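PDB 2AH5: COG0546: Predicted phosphatases from Streptococcus pneumoniae, which is of unknown function but, as a haloacid dehalogenase-like hydrolase, probably acts as a phosphatase on a substrate not yet identified. Local coordinates for residues 6-11 / 150-155; 14-19 / 120-125; 24-29 / 41-46; 28-33 / 56-61; 134-139 / 143-148. All coordinates share one frame; numbering follows the deposited sequence.

Contact 1. Residues 6-11 / 150-155; sequences AIFFDL and HQLAPE
With CG turned away from the carbonyl carbon (chi1 -63° in each), Phe8 and Leu152 approach from opposite directions, and the outer ring carbons of Phe8 meet a methyl of Leu152. Leu152 CD1 is the atom that does most of the touching: it lies 3.6 Å from Ala6 CB and 4.1 Å from Phe8 CZ, coming to the ring obliquely. The other branch, CD2, stays on the alanine, 4.1 Å from Ala6 CB. Ala6 and Phe8 are alternate residues of strand 6-9, so both side chains lie on one side of the strand, and a single leucine fork spans the two. The leucine is put there by the end of helix 139-149. A Schellman motif closes that helix, with Gln151 at positive phi as the C-prime residue, Leu152 N bonded to Leu147 O and Gln151 N to Gln148 O; the chain then reverses and Leu152 points at strand 6-9. Leu147 of the same helix touches both Phe8 and Leu152. Just past the other end of the strand, Asp10 belongs to a DxDx(T/V) pattern that fits the signature of haloacid dehalogenase-like enzymes, and Leu11 N donates to Asp10 OD1 over 2.9 Å. The contact itself is wholly apolar and directionless: it joins the start of the central strand to the loop that follows helix 139-149, at the opposite end from the probable active-site aspartate.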
# COMPACT_ATOMS: atom_id res chain seq x y z
N ALA A 6 3.00 1.26 -18.18
CA ALA A 6 3.65 1.07 -16.88
C ALA A 6 2.58 0.80 -15.83
O ALA A 6 1.49 1.38 -15.86
CB ALA A 6 4.45 2.28 -16.51
N ILE A 7 2.89 -0.11 -14.92
CA ILE A 7 1.94 -0.52 -13.89
C ILE A 7 2.51 -0.24 -12.49
O ILE A 7 3.63 -0.68 -12.17
CB ILE A 7 1.54 -2.01 -14.02
CG1 ILE A 7 1.00 -2.32 -15.43
CG2 ILE A 7 0.54 -2.36 -12.93
CD1 ILE A 7 0.53 -3.78 -15.62
N PHE A 8 1.75 0.52 -11.68
CA PHE A 8 2.14 0.87 -10.30
C PHE A 8 1.34 0.01 -9.31
O PHE A 8 0.14 -0.17 -9.49
CB PHE A 8 1.83 2.35 -9.98
CG PHE A 8 2.57 3.36 -10.83
CD1 PHE A 8 3.64 2.98 -11.66
CD2 PHE A 8 2.23 4.71 -10.74
CE1 PHE A 8 4.34 3.93 -12.41
CE2 PHE A 8 2.94 5.68 -11.48
CZ PHE A 8 3.98 5.30 -12.32
N PHE A 9 1.99 -0.44 -8.24
CA PHE A 9 1.32 -1.25 -7.24
C PHE A 9 1.45 -0.60 -5.86
O PHE A 9 2.53 -0.13 -5.51
CB PHE A 9 2.01 -2.59 -7.15
CG PHE A 9 1.73 -3.49 -8.29
CD1 PHE A 9 2.50 -3.41 -9.43
CD2 PHE A 9 0.72 -4.42 -8.21
CE1 PHE A 9 2.26 -4.27 -10.50
CE2 PHE A 9 0.47 -5.31 -9.29
CZ PHE A 9 1.24 -5.20 -10.42
N ASP A 10 0.36 -0.57 -5.09
CA ASP A 10 0.47 -0.36 -3.63
C ASP A 10 1.14 -1.64 -3.07
O ASP A 10 1.15 -2.67 -3.74
CB ASP A 10 -0.91 -0.14 -2.97
CG ASP A 10 -0.82 0.60 -1.61
OD1 ASP A 10 0.29 0.81 -1.07
OD2 ASP A 10 -1.89 0.98 -1.06
N LEU A 11 1.70 -1.59 -1.86
CA LEU A 11 2.47 -2.70 -1.28
C LEU A 11 1.60 -3.40 -0.26
O LEU A 11 1.02 -4.42 -0.57
CB LEU A 11 3.77 -2.20 -0.62
CG LEU A 11 4.73 -3.25 -0.06
CD1 LEU A 11 5.10 -4.30 -1.12
CD2 LEU A 11 6.01 -2.56 0.47
N HIS A 150 10.55 8.15 -14.48
CA HIS A 150 10.51 7.20 -15.59
C HIS A 150 9.97 7.80 -16.88
O HIS A 150 9.69 7.07 -17.85
CB HIS A 150 9.84 5.89 -15.17
CG HIS A 150 10.64 5.16 -14.15
ND1 HIS A 150 11.80 4.48 -14.48
CD2 HIS A 150 10.55 5.13 -12.80
CE1 HIS A 150 12.34 4.00 -13.37
NE2 HIS A 150 11.61 4.38 -12.34
N GLN A 151 9.84 9.12 -16.87
CA GLN A 151 9.51 9.89 -18.06
C GLN A 151 8.18 9.42 -18.64
O GLN A 151 8.08 9.18 -19.84
CB GLN A 151 10.63 9.75 -19.10
CG GLN A 151 11.91 10.46 -18.72
CD GLN A 151 13.00 10.32 -19.78
OE1 GLN A 151 12.77 10.55 -20.97
NE2 GLN A 151 14.19 9.96 -19.34
N LEU A 152 7.19 9.25 -17.76
CA LEU A 152 5.85 8.81 -18.13
C LEU A 152 4.86 9.95 -17.99
O LEU A 152 4.87 10.68 -16.98
CB LEU A 152 5.39 7.67 -17.20
CG LEU A 152 6.17 6.36 -17.20
CD1 LEU A 152 5.84 5.55 -15.94
CD2 LEU A 152 5.78 5.57 -18.47
N ALA A 153 3.97 10.05 -18.97
CA ALA A 153 2.75 10.88 -18.86
C ALA A 153 1.72 10.10 -18.05
O ALA A 153 1.71 8.88 -18.09
CB ALA A 153 2.19 11.20 -20.22
N PRO A 154 0.88 10.81 -17.29
CA PRO A 154 -0.05 10.10 -16.40
C PRO A 154 -0.94 9.08 -17.14
O PRO A 154 -1.28 8.02 -16.60
CB PRO A 154 -0.88 11.22 -15.81
CG PRO A 154 -0.05 12.43 -15.91
CD PRO A 154 0.73 12.27 -17.18
N GLU A 155 -1.28 9.40 -18.38
CA GLU A 155 -2.12 8.56 -19.23
C GLU A 155 -1.52 7.16 -19.46
O GLU A 155 -2.24 6.20 -19.75
CB GLU A 155 -2.37 9.30 -20.55
CG GLU A 155 -3.17 10.63 -20.39
CD GLU A 155 -2.40 11.83 -19.75
OE1 GLU A 155 -1.17 11.97 -19.86
OE2 GLU A 155 -3.06 12.68 -19.14

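Contact 2. Residues 14-19 / 120-125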
# COMPACT_ATOMS: atom_id res chain seq x y z
N THR A 14 -2.16 -4.95 -0.82
CA THR A 14 -2.33 -5.24 -2.24
C THR A 14 -1.44 -6.43 -2.64
O THR A 14 -1.94 -7.52 -2.94
CB THR A 14 -2.02 -3.97 -3.08
OG1 THR A 14 -2.99 -2.96 -2.79
CG2 THR A 14 -2.03 -4.28 -4.56
N LEU A 15 -0.13 -6.24 -2.60
CA LEU A 15 0.82 -7.33 -2.84
C LEU A 15 1.02 -8.15 -1.56
O LEU A 15 1.12 -9.39 -1.61
CB LEU A 15 2.17 -6.77 -3.31
CG LEU A 15 2.13 -5.95 -4.60
CD1 LEU A 15 3.42 -5.19 -4.84
CD2 LEU A 15 1.80 -6.85 -5.79
N VAL A 16 1.04 -7.45 -0.43
CA VAL A 16 1.54 -8.02 0.81
C VAL A 16 0.46 -8.01 1.86
O VAL A 16 -0.09 -6.96 2.19
CB VAL A 16 2.83 -7.30 1.33
CG1 VAL A 16 3.26 -7.93 2.65
CG2 VAL A 16 3.98 -7.45 0.29
N ASP A 17 0.14 -9.20 2.38
CA ASP A 17 -0.68 -9.30 3.57
C ASP A 17 0.18 -9.05 4.80
O ASP A 17 0.69 -9.98 5.45
CB ASP A 17 -1.41 -10.67 3.66
CG ASP A 17 -2.37 -10.71 4.83
OD1 ASP A 17 -2.39 -9.73 5.61
OD2 ASP A 17 -3.12 -11.70 4.97
N SER A 18 0.30 -7.77 5.14
CA SER A 18 1.15 -7.34 6.25
C SER A 18 0.32 -7.27 7.55
O SER A 18 0.81 -6.74 8.56
CB SER A 18 1.75 -5.97 5.93
OG SER A 18 0.77 -5.13 5.32
N SER A 19 -0.93 -7.75 7.52
CA SER A 19 -1.89 -7.48 8.63
C SER A 19 -1.44 -7.98 10.00
O SER A 19 -1.64 -7.28 10.98
CB SER A 19 -3.31 -8.01 8.34
OG SER A 19 -3.30 -9.42 8.18
N LEU A 120 10.20 -10.78 0.97
CA LEU A 120 9.12 -11.62 0.46
C LEU A 120 9.38 -12.11 -0.96
O LEU A 120 8.52 -12.76 -1.57
CB LEU A 120 7.79 -10.89 0.56
CG LEU A 120 7.35 -10.68 2.02
CD1 LEU A 120 6.16 -9.76 2.08
CD2 LEU A 120 7.06 -11.99 2.80
N GLU A 121 10.60 -11.82 -1.43
CA GLU A 121 11.14 -12.34 -2.71
C GLU A 121 10.46 -11.77 -3.96
O GLU A 121 10.42 -12.43 -5.00
CB GLU A 121 11.10 -13.89 -2.69
CG GLU A 121 11.75 -14.40 -1.41
CD GLU A 121 12.09 -15.88 -1.42
OE1 GLU A 121 11.54 -16.64 -2.24
OE2 GLU A 121 12.91 -16.26 -0.56
N ILE A 122 9.96 -10.53 -3.86
CA ILE A 122 9.26 -9.89 -4.98
C ILE A 122 9.99 -8.64 -5.52
O ILE A 122 9.60 -8.10 -6.55
CB ILE A 122 7.77 -9.58 -4.67
CG1 ILE A 122 7.60 -8.57 -3.51
CG2 ILE A 122 6.97 -10.91 -4.43
CD1 ILE A 122 6.19 -7.92 -3.47
N HIS A 123 11.06 -8.25 -4.85
CA HIS A 123 11.82 -7.04 -5.22
C HIS A 123 12.21 -7.13 -6.71
O HIS A 123 12.16 -6.14 -7.46
CB HIS A 123 13.08 -6.91 -4.32
CG HIS A 123 13.87 -5.64 -4.53
ND1 HIS A 123 14.58 -5.40 -5.69
CD2 HIS A 123 14.07 -4.57 -3.73
CE1 HIS A 123 15.17 -4.22 -5.60
NE2 HIS A 123 14.87 -3.69 -4.43
N HIS A 124 12.58 -8.33 -7.14
CA HIS A 124 13.12 -8.48 -8.47
C HIS A 124 12.13 -8.27 -9.65
O HIS A 124 12.55 -8.13 -10.82
CB HIS A 124 13.83 -9.82 -8.58
CG HIS A 124 12.91 -11.00 -8.64
ND1 HIS A 124 12.39 -11.58 -7.50
CD2 HIS A 124 12.44 -11.73 -9.68
CE1 HIS A 124 11.62 -12.60 -7.84
NE2 HIS A 124 11.62 -12.71 -9.15
N PHE A 125 10.84 -8.23 -9.35
CA PHE A 125 9.82 -8.01 -10.38
C PHE A 125 9.67 -6.53 -10.75
O PHE A 125 8.94 -6.21 -11.69
CB PHE A 125 8.46 -8.50 -9.92
CG PHE A 125 8.36 -9.99 -9.84
CD1 PHE A 125 8.35 -10.77 -10.99
CD2 PHE A 125 8.29 -10.61 -8.61
CE1 PHE A 125 8.24 -12.15 -10.92
CE2 PHE A 125 8.19 -11.99 -8.52
CZ PHE A 125 8.15 -12.76 -9.66
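Val16 and Leu120 meet tip to tip: Leu120 CD1 lies 3.5 Å from Val16 CG1, tighter than usual for two methyls, and 3.6 Å from Val16 CG2, so it touches both branches. Beside this pair Ile122 crosses Leu15 at a slant, its CD1 4.1 Å from Leu15 CD1. Ile122 CG1 sits between the backbone N and the carbonyl carbon (chi1 63°), which sends CD1 out to the leucine. Leu85, on the strand paired with 16-17, touches Val16, Leu120 and Ile122 alike. Further out, a Schellman motif with Glu121 as C-prime residue ends helix 110-119 and presents Leu120 and Ile122 two residues apart. On the other segment Asp17 makes an Asx turn: its OD1 accepts from Ser19 N (3.1 Å) and, through the syn lone pair, from Ser19 OG (2.7 Å), leading into helix 19-33. These bonds are local; purely apolar contact joins the end of helix 110-119 to the chain just beyond the probable catalytic motif.

Contact 3. Residues 24-29 / 41-46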
# COMPACT_ATOMS: atom_id res chain seq x y z
N ASN A 24 -0.01 -6.44 15.32
CA ASN A 24 0.88 -6.62 16.46
C ASN A 24 1.61 -5.34 16.89
O ASN A 24 1.83 -5.07 18.10
CB ASN A 24 1.90 -7.74 16.19
CG ASN A 24 1.27 -9.13 16.25
OD1 ASN A 24 0.12 -9.31 16.65
ND2 ASN A 24 2.05 -10.14 15.82
N ALA A 25 2.03 -4.55 15.91
CA ALA A 25 2.63 -3.26 16.24
C ALA A 25 1.62 -2.36 16.98
O ALA A 25 1.99 -1.71 17.97
CB ALA A 25 3.15 -2.58 14.98
N PHE A 26 0.35 -2.31 16.53
CA PHE A 26 -0.65 -1.52 17.26
C PHE A 26 -0.87 -2.01 18.69
O PHE A 26 -0.86 -1.22 19.65
CB PHE A 26 -1.98 -1.45 16.53
CG PHE A 26 -2.00 -0.41 15.47
CD1 PHE A 26 -2.07 -0.78 14.14
CD2 PHE A 26 -1.91 0.95 15.80
CE1 PHE A 26 -2.07 0.17 13.13
CE2 PHE A 26 -1.92 1.94 14.78
CZ PHE A 26 -1.99 1.53 13.45
N THR A 27 -1.03 -3.31 18.84
CA THR A 27 -1.37 -3.88 20.16
C THR A 27 -0.16 -3.79 21.11
O THR A 27 -0.33 -3.62 22.33
CB THR A 27 -1.92 -5.33 20.08
OG1 THR A 27 -0.94 -6.18 19.49
CG2 THR A 27 -3.23 -5.39 19.21
N TYR A 28 1.05 -3.93 20.56
CA TYR A 28 2.27 -3.67 21.36
C TYR A 28 2.25 -2.25 21.91
O TYR A 28 2.61 -2.01 23.08
CB TYR A 28 3.57 -3.90 20.54
CG TYR A 28 4.81 -3.59 21.36
CD1 TYR A 28 5.22 -4.46 22.39
CD2 TYR A 28 5.53 -2.39 21.18
CE1 TYR A 28 6.35 -4.17 23.17
CE2 TYR A 28 6.66 -2.10 21.95
CZ TYR A 28 7.05 -2.99 22.95
OH TYR A 28 8.14 -2.71 23.75
N THR A 29 1.86 -1.30 21.06
CA THR A 29 1.81 0.11 21.46
C THR A 29 0.81 0.35 22.59
O THR A 29 1.15 0.96 23.58
CB THR A 29 1.55 1.04 20.26
OG1 THR A 29 2.55 0.79 19.27
CG2 THR A 29 1.64 2.55 20.69
N LYS A 41 -11.54 -5.45 14.01
CA LYS A 41 -12.15 -4.65 12.93
C LYS A 41 -11.61 -3.23 12.94
O LYS A 41 -11.17 -2.74 11.91
CB LYS A 41 -13.68 -4.67 12.97
CG LYS A 41 -14.29 -4.34 11.60
CD LYS A 41 -15.83 -4.43 11.59
CE LYS A 41 -16.38 -5.65 12.38
NZ LYS A 41 -16.01 -7.00 11.81
N THR A 42 -11.63 -2.59 14.11
CA THR A 42 -11.07 -1.24 14.29
C THR A 42 -9.62 -1.18 13.80
O THR A 42 -9.28 -0.29 13.02
CB THR A 42 -11.21 -0.76 15.75
OG1 THR A 42 -12.60 -0.75 16.10
CG2 THR A 42 -10.62 0.63 15.95
N ILE A 43 -8.79 -2.13 14.22
CA ILE A 43 -7.37 -2.14 13.80
C ILE A 43 -7.20 -2.37 12.29
O ILE A 43 -6.31 -1.79 11.66
CB ILE A 43 -6.47 -3.07 14.68
CG1 ILE A 43 -6.45 -2.55 16.12
CG2 ILE A 43 -5.03 -3.17 14.12
CD1 ILE A 43 -5.84 -3.51 17.16
N ARG A 44 -8.09 -3.18 11.70
CA ARG A 44 -8.14 -3.33 10.24
C ARG A 44 -8.30 -1.96 9.54
O ARG A 44 -7.70 -1.70 8.48
CB ARG A 44 -9.28 -4.28 9.82
CG ARG A 44 -8.90 -5.75 9.92
CD ARG A 44 -9.82 -6.68 9.12
NE ARG A 44 -11.09 -6.99 9.79
CZ ARG A 44 -11.22 -7.79 10.85
NH1 ARG A 44 -10.16 -8.35 11.40
NH2 ARG A 44 -12.42 -8.00 11.37
N GLY A 45 -9.10 -1.10 10.18
CA GLY A 45 -9.38 0.24 9.69
C GLY A 45 -8.17 1.14 9.75
O GLY A 45 -8.12 2.14 9.05
N PHE A 46 -7.19 0.79 10.60
CA PHE A 46 -5.92 1.52 10.67
C PHE A 46 -4.88 1.12 9.58
O PHE A 46 -3.77 1.67 9.54
CB PHE A 46 -5.24 1.35 12.04
CG PHE A 46 -6.05 1.80 13.23
CD1 PHE A 46 -7.17 2.62 13.11
CD2 PHE A 46 -5.64 1.42 14.52
CE1 PHE A 46 -7.90 3.02 14.24
CE2 PHE A 46 -6.35 1.83 15.66
CZ PHE A 46 -7.48 2.62 15.52
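One face of the Phe26 ring carries Phe46, whose CD2 stands 3.7 Å above the plane and over the ring centre. The two rings form an edge-to-face pair, the edge of Phe46 toward the face of Phe26, with centroids 5.0 Å apart and planes at 58°, so the T is a tilted one. Phe46 also brings its CB to within 3.5 Å of Phe26 CZ, on the same face of the ring and just beyond the rim. A face of Phe46 in turn receives Thr42 O, from the helix that ends just before it, offset toward the rim. Ile43 reaches Phe26 obliquely: its CG2, anti to the backbone N, comes 3.8 Å from Phe26 CD1 as the two side chains run antiparallel alongside one another. The other branch of the isoleucine goes elsewhere, Ile43 CD1 lying 3.8 Å from Thr27 CG2, where the side chains cross at about a right angle. Ile43 thus spreads over two consecutive residues of the facing helix, and everything that meets is carbon. Phe26 is also met edge-to-face by Tyr71 of helix 64-79 and by Phe55 of helix 51-56, while Leu51 touches it too. Ile43 and Phe46 together pack helix 40-45 and the residue after it onto helix 19-33 within a helical bundle, in which Phe26 is in contact with side chains of three other helical elements.

Contact 4. Residues 28-33 / 56-61; sequences YTFKEL and ATCLSK
Leu33 and Leu59 fit crosswise, one methyl of Leu33 against the fork of Leu59. Leu33 CD1 enters that fork, 3.6 Å from Leu59 CD1 and 4.0 Å from Leu59 CD2, a bump held between two methyls. Next to it a second bump is the sulfur of Cys58, which rests against the outer end of the Phe30 ring: SG lies 3.6 Å from Phe30 CZ and 3.7 Å from Phe30 CE1. This is a sulfur-aromatic contact of oblique kind, SG being 4.7 Å from the centroid of the Phe30 ring and 68° off its normal, well out from over the face. Cys58 SG gets there by lying between its own backbone N and carbonyl carbon (chi1 51°). Leu59 CD2 also lies near the plane of the Phe30 ring, at its edge, 4.3 Å from Phe30 CE1. Phe30 and Leu33, three residues apart, stand on the same flank of the helix, and consecutive Cys58 and Leu59 span both. The shapes are matched by carbon and sulfur alone. Around them, Val35 and Pro38 of the following loop touch Phe30, Glu66 of helix 64-79 touches Leu33, and Ala67 of that helix touches Leu59. The loop between helices 51-56 and 64-79 is thereby laid against the last turns of helix 19-33.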
# COMPACT_ATOMS: atom_id res chain seq x y z
N TYR A 28 1.05 -3.93 20.56
CA TYR A 28 2.27 -3.67 21.36
C TYR A 28 2.25 -2.25 21.91
O TYR A 28 2.61 -2.01 23.08
CB TYR A 28 3.57 -3.90 20.54
CG TYR A 28 4.81 -3.59 21.36
CD1 TYR A 28 5.22 -4.46 22.39
CD2 TYR A 28 5.53 -2.39 21.18
CE1 TYR A 28 6.35 -4.17 23.17
CE2 TYR A 28 6.66 -2.10 21.95
CZ TYR A 28 7.05 -2.99 22.95
OH TYR A 28 8.14 -2.71 23.75
N THR A 29 1.86 -1.30 21.06
CA THR A 29 1.81 0.11 21.46
C THR A 29 0.81 0.35 22.59
O THR A 29 1.15 0.96 23.58
CB THR A 29 1.55 1.04 20.26
OG1 THR A 29 2.55 0.79 19.27
CG2 THR A 29 1.64 2.55 20.69
N PHE A 30 -0.41 -0.15 22.42
CA PHE A 30 -1.43 -0.02 23.47
C PHE A 30 -1.02 -0.73 24.78
O PHE A 30 -1.27 -0.18 25.87
CB PHE A 30 -2.79 -0.48 22.97
CG PHE A 30 -3.27 0.29 21.75
CD1 PHE A 30 -3.35 1.68 21.77
CD2 PHE A 30 -3.66 -0.38 20.60
CE1 PHE A 30 -3.80 2.41 20.64
CE2 PHE A 30 -4.09 0.33 19.47
CZ PHE A 30 -4.16 1.73 19.49
N LYS A 31 -0.40 -1.91 24.68
CA LYS A 31 0.17 -2.58 25.87
C LYS A 31 1.18 -1.66 26.59
O LYS A 31 1.13 -1.48 27.80
CB LYS A 31 0.83 -3.92 25.49
CG LYS A 31 1.77 -4.48 26.60
CD LYS A 31 2.46 -5.75 26.20
CE LYS A 31 3.39 -6.20 27.32
NZ LYS A 31 3.88 -7.61 27.13
N GLU A 32 2.09 -1.03 25.83
CA GLU A 32 3.11 -0.19 26.45
C GLU A 32 2.53 1.07 27.06
O GLU A 32 3.01 1.54 28.12
CB GLU A 32 4.23 0.15 25.44
CG GLU A 32 5.11 -1.06 25.06
CD GLU A 32 5.72 -1.75 26.28
OE1 GLU A 32 6.41 -1.07 27.06
OE2 GLU A 32 5.47 -2.95 26.49
N LEU A 33 1.49 1.61 26.41
CA LEU A 33 0.82 2.81 26.90
C LEU A 33 -0.17 2.52 28.05
O LEU A 33 -0.68 3.44 28.71
CB LEU A 33 0.14 3.55 25.75
CG LEU A 33 1.09 4.11 24.68
CD1 LEU A 33 0.30 4.83 23.60
CD2 LEU A 33 2.19 5.03 25.24
N ALA A 56 -4.65 9.17 16.67
CA ALA A 56 -5.53 10.27 17.09
C ALA A 56 -6.96 9.79 17.42
O ALA A 56 -7.62 10.35 18.29
CB ALA A 56 -5.54 11.39 16.06
N THR A 57 -7.43 8.74 16.76
CA THR A 57 -8.78 8.23 17.06
C THR A 57 -8.94 7.66 18.47
O THR A 57 -10.07 7.58 18.99
CB THR A 57 -9.31 7.24 16.00
OG1 THR A 57 -8.56 6.02 16.05
CG2 THR A 57 -9.25 7.85 14.59
N CYS A 58 -7.84 7.26 19.12
CA CYS A 58 -7.95 6.53 20.38
C CYS A 58 -7.01 6.95 21.51
O CYS A 58 -7.04 6.37 22.59
CB CYS A 58 -7.81 5.02 20.12
SG CYS A 58 -6.36 4.61 19.14
N LEU A 59 -6.15 7.94 21.24
CA LEU A 59 -5.21 8.43 22.23
C LEU A 59 -5.30 9.95 22.36
O LEU A 59 -5.73 10.63 21.44
CB LEU A 59 -3.77 8.05 21.85
CG LEU A 59 -3.36 6.58 21.80
CD1 LEU A 59 -1.91 6.50 21.34
CD2 LEU A 59 -3.55 5.88 23.15
N SER A 60 -4.85 10.47 23.50
CA SER A 60 -4.75 11.92 23.65
C SER A 60 -3.68 12.45 22.72
O SER A 60 -2.65 11.79 22.50
CB SER A 60 -4.44 12.31 25.10
OG SER A 60 -5.54 11.97 25.92
N LYS A 61 -3.92 13.64 22.19
CA LYS A 61 -3.03 14.30 21.23
C LYS A 61 -1.57 14.37 21.71
O LYS A 61 -0.64 14.13 20.93
CB LYS A 61 -3.60 15.68 20.87
CG LYS A 61 -2.81 16.50 19.85
CD LYS A 61 -3.32 17.94 19.80
CE LYS A 61 -3.04 18.68 21.14
NZ LYS A 61 -3.34 20.16 21.15

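Contact 5. Residues 134-139 / 143-148; sequences PEAPHK and IHQALQ
Lys139 and Ile143 form the tight part, the first turn of helix 139-149. Ile143 N donates to Lys139 O over 3.0 Å in a nearly straight bond (166° at the hydrogen), and Ile143 CG1 lies 3.3 Å from that oxygen. Ile143 CD1 reaches 4.1 Å to Lys139 CG. The lysine leaves anti to its backbone N (chi1 -169°), then bends at every further torsion, taking NZ away from Ile143 toward Asp166, a long and weak ion pair. Its side chain touches the DxDx(T/V) residues, consistent with the conserved lysine of the haloacid dehalogenase-type active site. The other end is looser. Glu135 and Gln145, both extended, cross roughly perpendicular, carboxylate and amide planes 44° apart. Glu135 OE1 comes 3.1 Å from Gln145 NE2, but the angle is too poor for a hydrogen bond, and Glu135 is exposed. Ala136 CB lies 3.8 Å from Gln145 OE1. The loop after strand 128-132 folds back along the start of the next helix, whose Ile143, Ala146 and Leu147 rest on Phe8 of strand 6-9.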
# COMPACT_ATOMS: atom_id res chain seq x y z
N PRO A 134 10.84 13.10 2.09
CA PRO A 134 10.57 14.54 2.06
C PRO A 134 10.08 15.01 0.68
O PRO A 134 9.19 15.86 0.59
CB PRO A 134 11.95 15.16 2.38
CG PRO A 134 12.69 14.07 3.14
CD PRO A 134 12.25 12.80 2.42
N GLU A 135 10.64 14.43 -0.39
CA GLU A 135 10.19 14.68 -1.77
C GLU A 135 8.72 14.27 -2.00
O GLU A 135 8.02 14.86 -2.85
CB GLU A 135 11.08 13.92 -2.74
CG GLU A 135 11.10 14.45 -4.16
CD GLU A 135 11.74 13.48 -5.14
OE1 GLU A 135 12.47 12.57 -4.69
OE2 GLU A 135 11.49 13.61 -6.38
N ALA A 136 8.26 13.26 -1.25
CA ALA A 136 6.96 12.64 -1.47
C ALA A 136 6.25 12.17 -0.18
O ALA A 136 6.30 10.99 0.19
CB ALA A 136 7.10 11.51 -2.47
N PRO A 137 5.57 13.09 0.52
CA PRO A 137 4.89 12.69 1.77
C PRO A 137 3.60 11.85 1.62
O PRO A 137 3.29 11.00 2.48
CB PRO A 137 4.60 14.02 2.46
CG PRO A 137 5.03 15.08 1.54
CD PRO A 137 5.42 14.53 0.23
N HIS A 138 2.85 12.08 0.55
CA HIS A 138 1.56 11.37 0.39
C HIS A 138 1.52 10.61 -0.92
O HIS A 138 2.41 10.74 -1.74
CB HIS A 138 0.38 12.34 0.44
CG HIS A 138 0.34 13.15 1.69
ND1 HIS A 138 0.48 14.52 1.70
CD2 HIS A 138 0.19 12.78 2.99
CE1 HIS A 138 0.40 14.96 2.95
NE2 HIS A 138 0.22 13.92 3.74
N LYS A 139 0.44 9.84 -1.11
CA LYS A 139 0.32 8.97 -2.28
C LYS A 139 0.50 9.71 -3.61
O LYS A 139 1.25 9.23 -4.49
CB LYS A 139 -1.01 8.17 -2.24
CG LYS A 139 -1.16 7.03 -3.27
CD LYS A 139 0.02 6.05 -3.29
CE LYS A 139 -0.11 4.83 -2.34
NZ LYS A 139 -0.71 5.07 -1.03
N ILE A 143 3.42 8.95 -6.54
CA ILE A 143 3.02 8.67 -7.92
C ILE A 143 3.70 9.67 -8.88
O ILE A 143 4.29 9.26 -9.90
CB ILE A 143 1.47 8.73 -8.06
CG1 ILE A 143 0.81 7.57 -7.30
CG2 ILE A 143 1.04 8.76 -9.52
CD1 ILE A 143 -0.71 7.56 -7.27
N HIS A 144 3.64 10.96 -8.54
CA HIS A 144 4.38 11.98 -9.31
C HIS A 144 5.86 11.61 -9.48
O HIS A 144 6.41 11.73 -10.57
CB HIS A 144 4.30 13.37 -8.65
CG HIS A 144 3.03 14.12 -8.95
ND1 HIS A 144 2.54 14.29 -10.24
CD2 HIS A 144 2.16 14.75 -8.13
CE1 HIS A 144 1.41 14.98 -10.18
NE2 HIS A 144 1.17 15.28 -8.92
N GLN A 145 6.50 11.23 -8.39
CA GLN A 145 7.90 10.86 -8.44
C GLN A 145 8.15 9.67 -9.40
O GLN A 145 9.08 9.72 -10.23
CB GLN A 145 8.41 10.55 -7.05
CG GLN A 145 9.90 10.21 -7.06
CD GLN A 145 10.49 9.97 -5.70
OE1 GLN A 145 9.79 10.02 -4.68
NE2 GLN A 145 11.81 9.74 -5.68
N ALA A 146 7.35 8.62 -9.26
CA ALA A 146 7.43 7.45 -10.15
C ALA A 146 7.28 7.86 -11.63
O ALA A 146 8.09 7.47 -12.47
CB ALA A 146 6.39 6.36 -9.76
N LEU A 147 6.26 8.66 -11.93
CA LEU A 147 5.98 9.07 -13.31
C LEU A 147 7.13 9.91 -13.90
O LEU A 147 7.66 9.58 -14.98
CB LEU A 147 4.68 9.87 -13.40
CG LEU A 147 3.32 9.19 -13.22
CD1 LEU A 147 2.30 10.29 -13.07
CD2 LEU A 147 3.00 8.31 -14.42
N GLN A 148 7.52 10.95 -13.17
CA GLN A 148 8.59 11.84 -13.62
C GLN A 148 9.95 11.14 -13.76
O GLN A 148 10.60 11.28 -14.79
CB GLN A 148 8.67 13.08 -12.73
CG GLN A 148 7.38 13.88 -12.82
CD GLN A 148 7.34 15.08 -11.91
OE1 GLN A 148 8.37 15.55 -11.42
NE2 GLN A 148 6.13 15.59 -11.68

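Contact 1 closes a chain loop in which the other four are nested. Contacts 3 and 4 start from helix 19-33, their centres 10 Å apart, and belong to the helical part that follows strand 16-17; contact 2, which encloses both along the chain, stands about 20 Å from contact 3 between centres. Contact 5 comes later, about 11 Å from contact 1 between centres; it lies on helix 139-149, and contact 1 joins the loop after that helix to strand 6-9 of the parallel sheet. Contact 1 and contact 2 touch through Leu11 and Val16. Contacts 3 and 4 thus lie on the opposite side of the chain's centre from contact 1, consistent with a cap beside the sheet domain of a haloacid dehalogenase-like enzyme.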